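PDB 3BQG: peptide methionine sulfoxide reductase msrA/msrB from Neisseria meningitidis, which reduces methionine sulfoxide back to methionine, the domain modelled here being its MsrA part, held in the sulfenic acid state of the catalytic cycle. Local coordinates for residues A[16-21]-A[156-161]. The protein carries 1 engineered substitution. Sequence-based numbering, arbitrary orientation.
Sequences LEAYFQ and IDIRKA
Y19, on helix 14-21, turns its ring against I158 and A161 of the 3-10 segment that begins at I158, and contact passes from I158 at CB to A161 along the CD1-CE1 edge. At the root of the side chain, CB packs 3.4 Å from CD1 of I158. CG is anti to the backbone N (chi1 173°), which swings the ring out of the helix toward the 3-10 segment. On the ring, CD1 sits 4.3 Å from CG2 of I156 and also approaches the methyl of A161. CE1 lies 3.4 Å from CA of A161, which comes in obliquely, while the carbonyl O of I158 and the carbonyl C of K160 lie at the ring edge. At the tip, OH is hydrogen-bonded to the backbone O of Y74 in helix 68-78. A tyrosine suits this place because its apolar ring is buried against A161 and I158 while its hydroxyl has a polar partner beyond them.

I158 answers from the 3-10 segment with two branches. CD1 reaches in beside N of Y19 and lies 3.9 Å from the A18 methyl; CG2 rests 3.5 Å from the A18 carbonyl O. Branching at CB lets one residue touch the helix backbone at two points, and the small A18 lets it come close. Farther back along the helix, the extended I156 chain ends with CD1 3.7 Å from N of L16, its methyl also meeting L16 CB. A161, equally small, brings its own backbone close to the tyrosine ring.

The carbonyl O of K160 is hydrogen-bonded to NH1 of R77, which ties the segment to helix 68-78 as well. Together the residues form an apolar seam that packs the segment following helix 145-148 against helix 14-21, which lies on the central mixed sheet of the MsrA α/β fold.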
ATOM      1  N   LEU A  16       4.704   5.649  -0.367  1.00 16.95           N
ATOM      2  CA  LEU A  16       4.525   4.263  -0.779  1.00 16.53           C
ATOM      3  C   LEU A  16       4.433   4.130  -2.298  1.00 17.90           C
ATOM      4  O   LEU A  16       4.937   3.166  -2.871  1.00 17.15           O
ATOM      5  CB  LEU A  16       3.272   3.673  -0.122  1.00 18.34           C
ATOM      6  CG  LEU A  16       3.012   2.173  -0.328  1.00 17.62           C
ATOM      7  CD1 LEU A  16       4.152   1.353   0.254  1.00 15.99           C
ATOM      8  CD2 LEU A  16       1.693   1.797   0.341  1.00 19.97           C
ATOM      9  N   GLU A  17       3.781   5.089  -2.951  1.00 19.02           N
ATOM     10  CA  GLU A  17       3.651   5.041  -4.403  1.00 20.81           C
ATOM     11  C   GLU A  17       5.018   5.246  -5.046  1.00 19.64           C
ATOM     12  O   GLU A  17       5.432   4.473  -5.911  1.00 19.72           O
ATOM     13  CB  GLU A  17       2.705   6.127  -4.909  1.00 22.19           C
ATOM     14  CG  GLU A  17       2.738   6.259  -6.433  1.00 27.36           C
ATOM     15  CD  GLU A  17       2.215   7.589  -6.915  1.00 30.55           C
ATOM     16  OE1 GLU A  17       2.696   8.631  -6.419  1.00 32.61           O
ATOM     17  OE2 GLU A  17       1.324   7.598  -7.789  1.00 34.10           O
ATOM     18  N   ALA A  18       5.708   6.294  -4.612  1.00 18.15           N
ATOM     19  CA  ALA A  18       7.032   6.611  -5.140  1.00 19.34           C
ATOM     20  C   ALA A  18       7.943   5.401  -4.995  1.00 18.74           C
ATOM     21  O   ALA A  18       8.764   5.107  -5.859  1.00 20.11           O
ATOM     22  CB  ALA A  18       7.615   7.797  -4.384  1.00 18.14           C
ATOM     23  N   TYR A  19       7.787   4.706  -3.877  1.00 18.34           N
ATOM     24  CA  TYR A  19       8.571   3.515  -3.582  1.00 18.53           C
ATOM     25  C   TYR A  19       8.319   2.386  -4.591  1.00 18.00           C
ATOM     26  O   TYR A  19       9.261   1.844  -5.164  1.00 17.18           O
ATOM     27  CB  TYR A  19       8.237   3.046  -2.159  1.00 18.77           C
ATOM     28  CG  TYR A  19       8.833   1.722  -1.746  1.00 19.94           C
ATOM     29  CD1 TYR A  19      10.194   1.596  -1.461  1.00 20.46           C
ATOM     30  CD2 TYR A  19       8.024   0.596  -1.609  1.00 20.04           C
ATOM     31  CE1 TYR A  19      10.730   0.375  -1.044  1.00 18.05           C
ATOM     32  CE2 TYR A  19       8.548  -0.620  -1.194  1.00 19.13           C
ATOM     33  CZ  TYR A  19       9.898  -0.726  -0.913  1.00 19.07           C
ATOM     34  OH  TYR A  19      10.402  -1.935  -0.488  1.00 18.77           O
ATOM     35  N   PHE A  20       7.057   2.031  -4.818  1.00 19.30           N
ATOM     36  CA  PHE A  20       6.757   0.942  -5.745  1.00 22.43           C
ATOM     37  C   PHE A  20       7.071   1.229  -7.215  1.00 24.74           C
ATOM     38  O   PHE A  20       7.336   0.308  -7.984  1.00 25.68           O
ATOM     39  CB  PHE A  20       5.298   0.488  -5.579  1.00 20.38           C
ATOM     40  CG  PHE A  20       5.132  -0.586  -4.538  1.00 19.75           C
ATOM     41  CD1 PHE A  20       5.342  -1.922  -4.861  1.00 17.69           C
ATOM     42  CD2 PHE A  20       4.857  -0.252  -3.217  1.00 18.50           C
ATOM     43  CE1 PHE A  20       5.295  -2.918  -3.881  1.00 21.61           C
ATOM     44  CE2 PHE A  20       4.810  -1.236  -2.223  1.00 19.53           C
ATOM     45  CZ  PHE A  20       5.028  -2.576  -2.557  1.00 18.64           C
ATOM     46  N   GLN A  21       7.062   2.500  -7.605  1.00 27.11           N
ATOM     47  CA  GLN A  21       7.367   2.869  -8.986  1.00 30.10           C
ATOM     48  C   GLN A  21       8.823   2.579  -9.350  1.00 31.68           C
ATOM     49  O   GLN A  21       9.132   2.306 -10.510  1.00 33.14           O
ATOM     50  CB  GLN A  21       7.067   4.355  -9.221  1.00 30.73           C
ATOM     51  CG  GLN A  21       5.591   4.669  -9.405  1.00 33.23           C
ATOM     52  CD  GLN A  21       5.075   4.271 -10.780  1.00 35.69           C
ATOM     53  OE1 GLN A  21       5.374   3.187 -11.281  1.00 39.20           O
ATOM     54  NE2 GLN A  21       4.287   5.145 -11.391  1.00 38.70           N
ATOM     55  N   ILE A 156       8.871   7.255   3.987  1.00 27.82           N
ATOM     56  CA  ILE A 156       9.621   6.105   3.495  1.00 27.83           C
ATOM     57  C   ILE A 156      10.870   6.505   2.712  1.00 28.69           C
ATOM     58  O   ILE A 156      10.840   7.439   1.919  1.00 28.24           O
ATOM     59  CB  ILE A 156       8.741   5.231   2.575  1.00 27.06           C
ATOM     60  CG1 ILE A 156       7.491   4.766   3.331  1.00 26.35           C
ATOM     61  CG2 ILE A 156       9.539   4.031   2.069  1.00 29.76           C
ATOM     62  CD1 ILE A 156       6.495   4.021   2.469  1.00 24.65           C
ATOM     63  N   ASP A 157      11.968   5.794   2.951  1.00 29.33           N
ATOM     64  CA  ASP A 157      13.220   6.042   2.245  1.00 31.81           C
ATOM     65  C   ASP A 157      13.074   5.288   0.929  1.00 32.18           C
ATOM     66  O   ASP A 157      13.464   4.124   0.822  1.00 33.21           O
ATOM     67  CB  ASP A 157      14.407   5.486   3.036  1.00 32.19           C
ATOM     68  CG  ASP A 157      15.747   5.779   2.366  1.00 33.56           C
ATOM     69  OD1 ASP A 157      15.758   6.210   1.192  1.00 34.04           O
ATOM     70  OD2 ASP A 157      16.791   5.565   3.018  1.00 35.03           O
ATOM     71  N   ILE A 158      12.499   5.958  -0.061  1.00 33.63           N
ATOM     72  CA  ILE A 158      12.263   5.355  -1.362  1.00 36.44           C
ATOM     73  C   ILE A 158      13.479   4.634  -1.944  1.00 37.23           C
ATOM     74  O   ILE A 158      13.334   3.732  -2.772  1.00 37.30           O
ATOM     75  CB  ILE A 158      11.743   6.426  -2.352  1.00 37.47           C
ATOM     76  CG1 ILE A 158      10.491   7.086  -1.768  1.00 35.54           C
ATOM     77  CG2 ILE A 158      11.395   5.794  -3.686  1.00 39.78           C
ATOM     78  CD1 ILE A 158       9.430   6.099  -1.342  1.00 35.68           C
ATOM     79  N   ARG A 159      14.673   5.022  -1.506  1.00 38.03           N
ATOM     80  CA  ARG A 159      15.907   4.409  -1.994  1.00 38.76           C
ATOM     81  C   ARG A 159      15.904   2.902  -1.740  1.00 37.99           C
ATOM     82  O   ARG A 159      16.390   2.118  -2.557  1.00 36.54           O
ATOM     83  CB  ARG A 159      17.121   5.001  -1.277  1.00 42.18           C
ATOM     84  CG  ARG A 159      17.218   6.516  -1.271  1.00 46.84           C
ATOM     85  CD  ARG A 159      18.376   6.937  -0.364  1.00 49.21           C
ATOM     86  NE  ARG A 159      18.673   8.373  -0.300  1.00 53.45           N
ATOM     87  CZ  ARG A 159      18.140   9.322  -1.070  1.00 55.32           C
ATOM     88  NH1 ARG A 159      18.513  10.587  -0.904  1.00 56.63           N
ATOM     89  NH2 ARG A 159      17.231   9.029  -1.993  1.00 56.66           N
ATOM     90  N   LYS A 160      15.363   2.511  -0.590  1.00 36.97           N
ATOM     91  CA  LYS A 160      15.301   1.111  -0.185  1.00 37.15           C
ATOM     92  C   LYS A 160      14.646   0.181  -1.201  1.00 36.93           C
ATOM     93  O   LYS A 160      14.740  -1.039  -1.081  1.00 35.99           O
ATOM     94  CB  LYS A 160      14.578   0.993   1.154  1.00 37.54           C
ATOM     95  CG  LYS A 160      15.286   1.714   2.288  1.00 38.89           C
ATOM     96  CD  LYS A 160      14.649   1.392   3.632  1.00 42.20           C
ATOM     97  CE  LYS A 160      15.406   2.061   4.777  1.00 43.89           C
ATOM     98  NZ  LYS A 160      14.835   1.725   6.113  1.00 44.75           N
ATOM     99  N   ALA A 161      13.983   0.747  -2.202  1.00 38.10           N
ATOM    100  CA  ALA A 161      13.337  -0.074  -3.220  1.00 40.30           C
ATOM    101  C   ALA A 161      14.386  -0.737  -4.108  1.00 42.12           C
ATOM    102  O   ALA A 161      14.125  -1.769  -4.729  1.00 41.70           O
ATOM    103  CB  ALA A 161      12.398   0.780  -4.069  1.00 38.85           C
TER